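Local coordinates for beta-fructofuranosidase (Arthrobacter, PDB 3WPU), which belongs to the levansucrase/invertase family, whose bacterial enzymes are built around a five-bladed beta-propeller, at residues A[88-92]-A[93-97]; A[99-102]-A[103-107]; A[141-144]-A[145-149]. One frame throughout, in Å; residues are numbered along the deposited sequence.

Interaction 1 of 3, residues A[88-92]-A[93-97]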
# COMPACT_ATOMS: atom_id res chain seq x y z
N TYR A 88 6.44 14.19 0.51
CA TYR A 88 6.95 15.41 1.14
C TYR A 88 8.05 15.29 2.19
O TYR A 88 8.07 14.38 3.02
CB TYR A 88 5.80 16.14 1.79
CG TYR A 88 4.95 16.90 0.81
CD1 TYR A 88 4.06 16.23 -0.01
CD2 TYR A 88 5.05 18.28 0.71
CE1 TYR A 88 3.29 16.92 -0.92
CE2 TYR A 88 4.28 18.98 -0.21
CZ TYR A 88 3.41 18.29 -1.03
OH TYR A 88 2.61 18.95 -1.94
N SER A 89 8.95 16.27 2.14
CA SER A 89 9.80 16.62 3.27
C SER A 89 9.17 17.84 3.92
O SER A 89 8.44 18.59 3.25
CB SER A 89 11.24 16.90 2.81
OG SER A 89 11.28 18.06 2.00
N VAL A 90 9.45 18.06 5.20
CA VAL A 90 8.99 19.25 5.94
C VAL A 90 10.21 19.90 6.60
O VAL A 90 10.96 19.25 7.34
CB VAL A 90 7.92 18.93 7.01
CG1 VAL A 90 7.42 20.22 7.67
CG2 VAL A 90 6.74 18.18 6.41
N ASN A 91 10.45 21.16 6.27
CA ASN A 91 11.58 21.89 6.82
C ASN A 91 12.89 21.10 6.81
O ASN A 91 13.62 21.10 7.79
CB ASN A 91 11.22 22.45 8.19
CG ASN A 91 10.21 23.57 8.09
OD1 ASN A 91 9.71 23.86 7.02
ND2 ASN A 91 9.92 24.22 9.21
N GLY A 92 13.16 20.46 5.68
CA GLY A 92 14.42 19.80 5.43
C GLY A 92 14.47 18.34 5.81
O GLY A 92 15.52 17.73 5.71
N TRP A 93 13.33 17.76 6.21
CA TRP A 93 13.31 16.36 6.68
C TRP A 93 12.27 15.52 5.94
O TRP A 93 11.08 15.88 5.91
CB TRP A 93 12.97 16.30 8.16
CG TRP A 93 13.94 16.98 9.04
CD1 TRP A 93 13.87 18.25 9.51
CD2 TRP A 93 15.14 16.41 9.57
NE1 TRP A 93 14.95 18.53 10.30
CE2 TRP A 93 15.75 17.41 10.36
CE3 TRP A 93 15.78 15.18 9.45
CZ2 TRP A 93 16.95 17.20 11.03
CZ3 TRP A 93 16.98 14.98 10.12
CH2 TRP A 93 17.55 15.97 10.90
N GLU A 94 12.71 14.41 5.35
CA GLU A 94 11.78 13.40 4.82
C GLU A 94 11.23 12.68 6.06
O GLU A 94 11.99 12.41 6.99
CB GLU A 94 12.46 12.41 3.89
CG GLU A 94 12.92 13.02 2.58
CD GLU A 94 13.53 12.05 1.61
OE1 GLU A 94 13.97 10.93 2.01
OE2 GLU A 94 13.62 12.42 0.42
N ILE A 95 9.93 12.37 6.04
CA ILE A 95 9.21 11.77 7.15
C ILE A 95 8.36 10.62 6.60
O ILE A 95 7.62 10.79 5.63
CB ILE A 95 8.27 12.78 7.85
CG1 ILE A 95 9.07 13.90 8.52
CG2 ILE A 95 7.36 12.07 8.86
CD1 ILE A 95 8.25 15.11 8.85
N ILE A 96 8.49 9.45 7.22
CA ILE A 96 7.65 8.29 6.88
C ILE A 96 6.98 7.74 8.13
O ILE A 96 7.47 7.94 9.27
CB ILE A 96 8.43 7.19 6.17
CG1 ILE A 96 9.55 6.67 7.07
CG2 ILE A 96 8.92 7.70 4.81
CD1 ILE A 96 10.33 5.50 6.51
N PHE A 97 5.86 7.07 7.90
CA PHE A 97 5.12 6.34 8.93
C PHE A 97 5.21 4.87 8.64
O PHE A 97 5.14 4.47 7.47
CB PHE A 97 3.65 6.77 8.92
CG PHE A 97 3.43 8.17 9.42
CD1 PHE A 97 3.32 8.42 10.78
CD2 PHE A 97 3.33 9.22 8.54
CE1 PHE A 97 3.10 9.70 11.26
CE2 PHE A 97 3.10 10.50 9.01
CZ PHE A 97 2.99 10.74 10.36
O HOH W 1 7.40 11.57 2.99
O HOH W 2 14.51 21.67 10.34
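Trp93 holds its CG beside its own backbone N and anti to its carbonyl carbon (chi1 -62°), which lays the indole back along the preceding turn and brings CD1 to 3.3 Å from Asn91 O. The motif is a tight beta hairpin in which a type I' turn from Val90 to Trp93 connects strand 88-90 to strand 93-102. Asn91 and Gly92 occupy the corners, both at positive phi, as a type I' turn needs, and Gly92 has no side chain to crowd the carbonyl of Asn91. Two reciprocal bonds define the hydrogen-bonded pair: Val90 N to Trp93 O at 2.8 Å (157° at the hydrogen), and Trp93 N to Val90 O at 3.0 Å. Trp93 O takes a further CA-H...O contact from Ser89 CA at 3.0 Å. Around the indole, Gly92 O covers one face and Val90 O lies at the edge, in the ring plane. On the same side of the sheet as the indole, Val90 CG2 meets Ile95 CD1 at 4.2 Å. Ser89 OG bonds to His489 and Asn91 ND2 to Thr492 O, joining the hairpin to strand 488-493. Where the strands part, one water donates to both Tyr88 O and Ile95 O. A second donates to Asn91 O at 2.8 Å and accepts a weak bond from Trp93 NE1 at 3.2 Å.

Interaction 2 of 3, residues A[99-102]-A[103-107]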
# COMPACT_ATOMS: atom_id res chain seq x y z
N LEU A 99 4.21 0.69 10.30
CA LEU A 99 3.76 -0.25 11.31
C LEU A 99 5.03 -0.82 11.95
O LEU A 99 5.95 -1.22 11.24
CB LEU A 99 2.94 -1.41 10.71
CG LEU A 99 1.64 -1.00 10.02
CD1 LEU A 99 0.79 -2.22 9.76
CD2 LEU A 99 0.91 0.04 10.85
N VAL A 100 5.07 -0.75 13.27
CA VAL A 100 6.22 -1.28 14.03
C VAL A 100 5.73 -2.17 15.16
O VAL A 100 4.62 -2.01 15.67
CB VAL A 100 7.13 -0.15 14.57
CG1 VAL A 100 7.69 0.72 13.42
CG2 VAL A 100 6.43 0.73 15.58
N ALA A 101 6.58 -3.11 15.58
CA ALA A 101 6.28 -4.02 16.65
C ALA A 101 7.59 -4.21 17.39
O ALA A 101 8.65 -4.12 16.77
CB ALA A 101 5.78 -5.36 16.14
N ASP A 102 7.50 -4.45 18.69
CA ASP A 102 8.70 -4.63 19.49
C ASP A 102 9.52 -5.82 19.02
O ASP A 102 8.97 -6.88 18.70
CB ASP A 102 8.36 -4.73 20.96
CG ASP A 102 7.73 -3.45 21.48
OD1 ASP A 102 6.63 -3.54 22.09
OD2 ASP A 102 8.33 -2.38 21.25
N ARG A 103 10.84 -5.62 18.99
CA ARG A 103 11.76 -6.57 18.36
C ARG A 103 11.82 -7.88 19.13
O ARG A 103 12.10 -8.93 18.55
CB ARG A 103 13.15 -5.95 18.20
CG ARG A 103 14.04 -6.69 17.22
CD ARG A 103 13.74 -6.32 15.79
NE ARG A 103 14.57 -7.11 14.89
CZ ARG A 103 14.89 -6.77 13.64
NH1 ARG A 103 14.48 -5.62 13.08
NH2 ARG A 103 15.66 -7.59 12.93
N ASN A 104 11.48 -7.85 20.41
CA ASN A 104 11.42 -9.10 21.19
C ASN A 104 10.35 -10.07 20.70
O ASN A 104 10.44 -11.27 20.92
CB ASN A 104 11.15 -8.79 22.67
CG ASN A 104 12.41 -8.67 23.51
OD1 ASN A 104 13.55 -8.53 23.01
ND2 ASN A 104 12.20 -8.67 24.81
N LEU A 105 9.31 -9.55 20.03
CA LEU A 105 8.25 -10.42 19.53
C LEU A 105 8.72 -11.32 18.39
O LEU A 105 9.60 -10.94 17.61
CB LEU A 105 7.07 -9.57 19.01
CG LEU A 105 6.41 -8.71 20.07
CD1 LEU A 105 5.48 -7.66 19.44
CD2 LEU A 105 5.65 -9.53 21.08
N GLY A 106 8.15 -12.52 18.29
CA GLY A 106 8.21 -13.27 17.03
C GLY A 106 7.60 -12.44 15.93
O GLY A 106 6.54 -11.83 16.13
N PHE A 107 8.28 -12.39 14.78
CA PHE A 107 7.83 -11.55 13.66
C PHE A 107 6.40 -11.87 13.26
O PHE A 107 5.65 -10.98 12.90
CB PHE A 107 8.79 -11.68 12.46
CG PHE A 107 8.56 -10.66 11.38
CD1 PHE A 107 8.51 -9.31 11.69
CD2 PHE A 107 8.44 -11.05 10.05
CE1 PHE A 107 8.29 -8.37 10.70
CE2 PHE A 107 8.24 -10.12 9.06
CZ PHE A 107 8.17 -8.77 9.37
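Ala101 meets Leu105 through a single methyl pair, Ala101 CB against Leu105 CD1 at 4.0 Å, at the point where strand 93-102 gives way to the following loop. Its backbone is still paired with Trp73 of the neighbouring strand 72-81, so this methyl belongs to the sheet while its partner already belongs to the turn. Asp102 comes next and supplies the acceptor that closes the turn: Leu105 N donates to Asp102 O at 3.0 Å, with 153° at the hydrogen. The same oxygen is flanked by aliphatic carbon, with Leu105 CB 3.3 Å and Leu105 CG 3.4 Å from Asp102 O. Leu105 reaches this position because its CG lies beside its own N (chi1 -62°), folding the isobutyl group back over the turn, where CD1 also comes within 3.9 Å of Asp102 N. The carboxylate of Asp102, by contrast, leads away from the loop. Asn104 N is 3.2 Å from Asp102 O, but the angle is too poor for a bond. Arg103 touches Asp102 with its CB alone; a bend at its second torsion (81°) carries the guanidinium off to a salt bridge with Asp66 and a cation-pi contact with Trp73. Trp73 also donates from its NE1 to Leu105 O. The helical-like backbone angles of Arg103 and Asn104, with the bond from Leu105 N to Asp102 O, make this a type I beta turn from Asp102 to Leu105, leading the chain out of strand 93-102, which runs antiparallel to its neighbours 72-81 and 115-122.

Interaction 3 of 3, residues A[141-144]-A[145-149]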
# COMPACT_ATOMS: atom_id res chain seq x y z
N LEU A 141 6.96 6.08 18.64
CA LEU A 141 5.56 5.83 18.37
C LEU A 141 4.82 7.13 18.18
O LEU A 141 5.13 8.14 18.83
CB LEU A 141 4.94 5.04 19.50
CG LEU A 141 5.54 3.64 19.72
CD1 LEU A 141 4.94 2.99 20.95
CD2 LEU A 141 5.29 2.79 18.49
N VAL A 142 3.83 7.10 17.31
CA VAL A 142 2.98 8.28 17.07
C VAL A 142 2.05 8.57 18.25
O VAL A 142 1.88 9.74 18.65
CB VAL A 142 2.21 8.13 15.77
CG1 VAL A 142 1.13 9.23 15.64
CG2 VAL A 142 3.17 8.16 14.59
N PHE A 143 1.42 7.52 18.76
CA PHE A 143 0.34 7.65 19.74
C PHE A 143 0.78 7.33 21.16
O PHE A 143 1.43 6.31 21.42
CB PHE A 143 -0.82 6.75 19.35
CG PHE A 143 -1.52 7.17 18.10
CD1 PHE A 143 -2.30 8.30 18.08
CD2 PHE A 143 -1.38 6.43 16.92
CE1 PHE A 143 -2.96 8.66 16.92
CE2 PHE A 143 -2.02 6.79 15.76
CZ PHE A 143 -2.82 7.92 15.75
N LYS A 144 0.38 8.17 22.10
CA LYS A 144 0.53 7.84 23.52
C LYS A 144 -0.38 6.68 23.87
O LYS A 144 -1.44 6.48 23.26
CB LYS A 144 0.21 9.05 24.40
CG LYS A 144 1.18 10.21 24.23
CD LYS A 144 0.69 11.44 24.98
CE LYS A 144 1.62 12.62 24.75
NZ LYS A 144 2.96 12.38 25.36
N GLU A 145 0.04 5.87 24.83
CA GLU A 145 -0.77 4.73 25.28
C GLU A 145 -2.22 5.11 25.53
O GLU A 145 -2.51 6.13 26.16
CB GLU A 145 -0.19 4.15 26.58
CG GLU A 145 -0.73 2.77 26.93
CD GLU A 145 0.13 1.66 26.36
OE1 GLU A 145 0.97 1.12 27.12
OE2 GLU A 145 -0.03 1.34 25.16
N GLY A 146 -3.14 4.29 24.99
CA GLY A 146 -4.56 4.42 25.23
C GLY A 146 -5.28 5.34 24.28
O GLY A 146 -6.51 5.27 24.19
N VAL A 147 -4.55 6.19 23.56
CA VAL A 147 -5.20 7.20 22.73
C VAL A 147 -6.09 6.56 21.65
O VAL A 147 -7.22 6.99 21.43
CB VAL A 147 -4.18 8.16 22.07
CG1 VAL A 147 -4.81 9.01 20.99
CG2 VAL A 147 -3.55 9.07 23.14
N THR A 148 -5.59 5.54 20.97
CA THR A 148 -6.34 4.96 19.85
C THR A 148 -7.53 4.10 20.31
O THR A 148 -8.43 3.78 19.53
CB THR A 148 -5.44 4.22 18.87
OG1 THR A 148 -4.79 3.09 19.51
CG2 THR A 148 -4.41 5.17 18.29
N GLY A 149 -7.57 3.80 21.60
CA GLY A 149 -8.68 3.09 22.20
C GLY A 149 -9.93 3.93 22.33
O GLY A 149 -10.99 3.40 22.55
O HOH W 3 -2.80 4.76 21.40
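A type II beta turn from Lys144 to Val147 reverses the chain in the loop after strand 137-141, and it is closed by Val147 N donating to Lys144 O at 3.1 Å with 164° at the hydrogen. Gly146 takes the turn's third position at positive phi. Lys144 O is held twice, because a water at 2.9 Å also donates to it; that water accepts from Thr148 N at 2.9 Å and so spans the mouth of the turn. Val147 CG2 packs beside the same carbonyl, 3.3 Å from Lys144 O. The turn sets Phe143 against the residues that follow. Thr148 CG2 comes down over the ring of Phe143 almost along its normal, 3.5 Å from the centroid and 13° off, a CH-pi contact, while Val142 CG1 covers the opposite face. Val147 CG1 approaches Phe143 CD1 obliquely at 3.9 Å. In the fold, this loop crosses from the end of strand 137-141 toward strand 159-169, and the Phe143 ring also meets Phe179 of strand 174-184. Thr148 has OG1 between its backbone N and carbonyl carbon (chi1 62°), which separates its functions: the methyl goes to the Phe143 ring and the hydroxyl to hydrogen bonds with Gln160 and Gln162. Residues 147-149 have helical backbone angles, and Gly149 N donates to Gly146 O at 3.2 Å.

From the N terminus, interaction 1 closes the two-residue turn between strands 88-90 and 93-102. Interaction 2 closes the turn on leaving the far end of strand 93-102, its centre about 24 Å from that of interaction 1. The chain then runs through strands 115-122 and 137-141 before interaction 3 closes the turn at 144-147. The three lie in series; none nests in or crosses another. The side chains tie them laterally: Phe97 CE1 meets Val142 CG2 at 3.7 Å, joining interactions 1 and 3, and Val100 CG2 meets Leu141 CD2 at 3.7 Å, joining 2 and 3. Together they mark strand ends and connections of one antiparallel meander, consistent with a propeller blade.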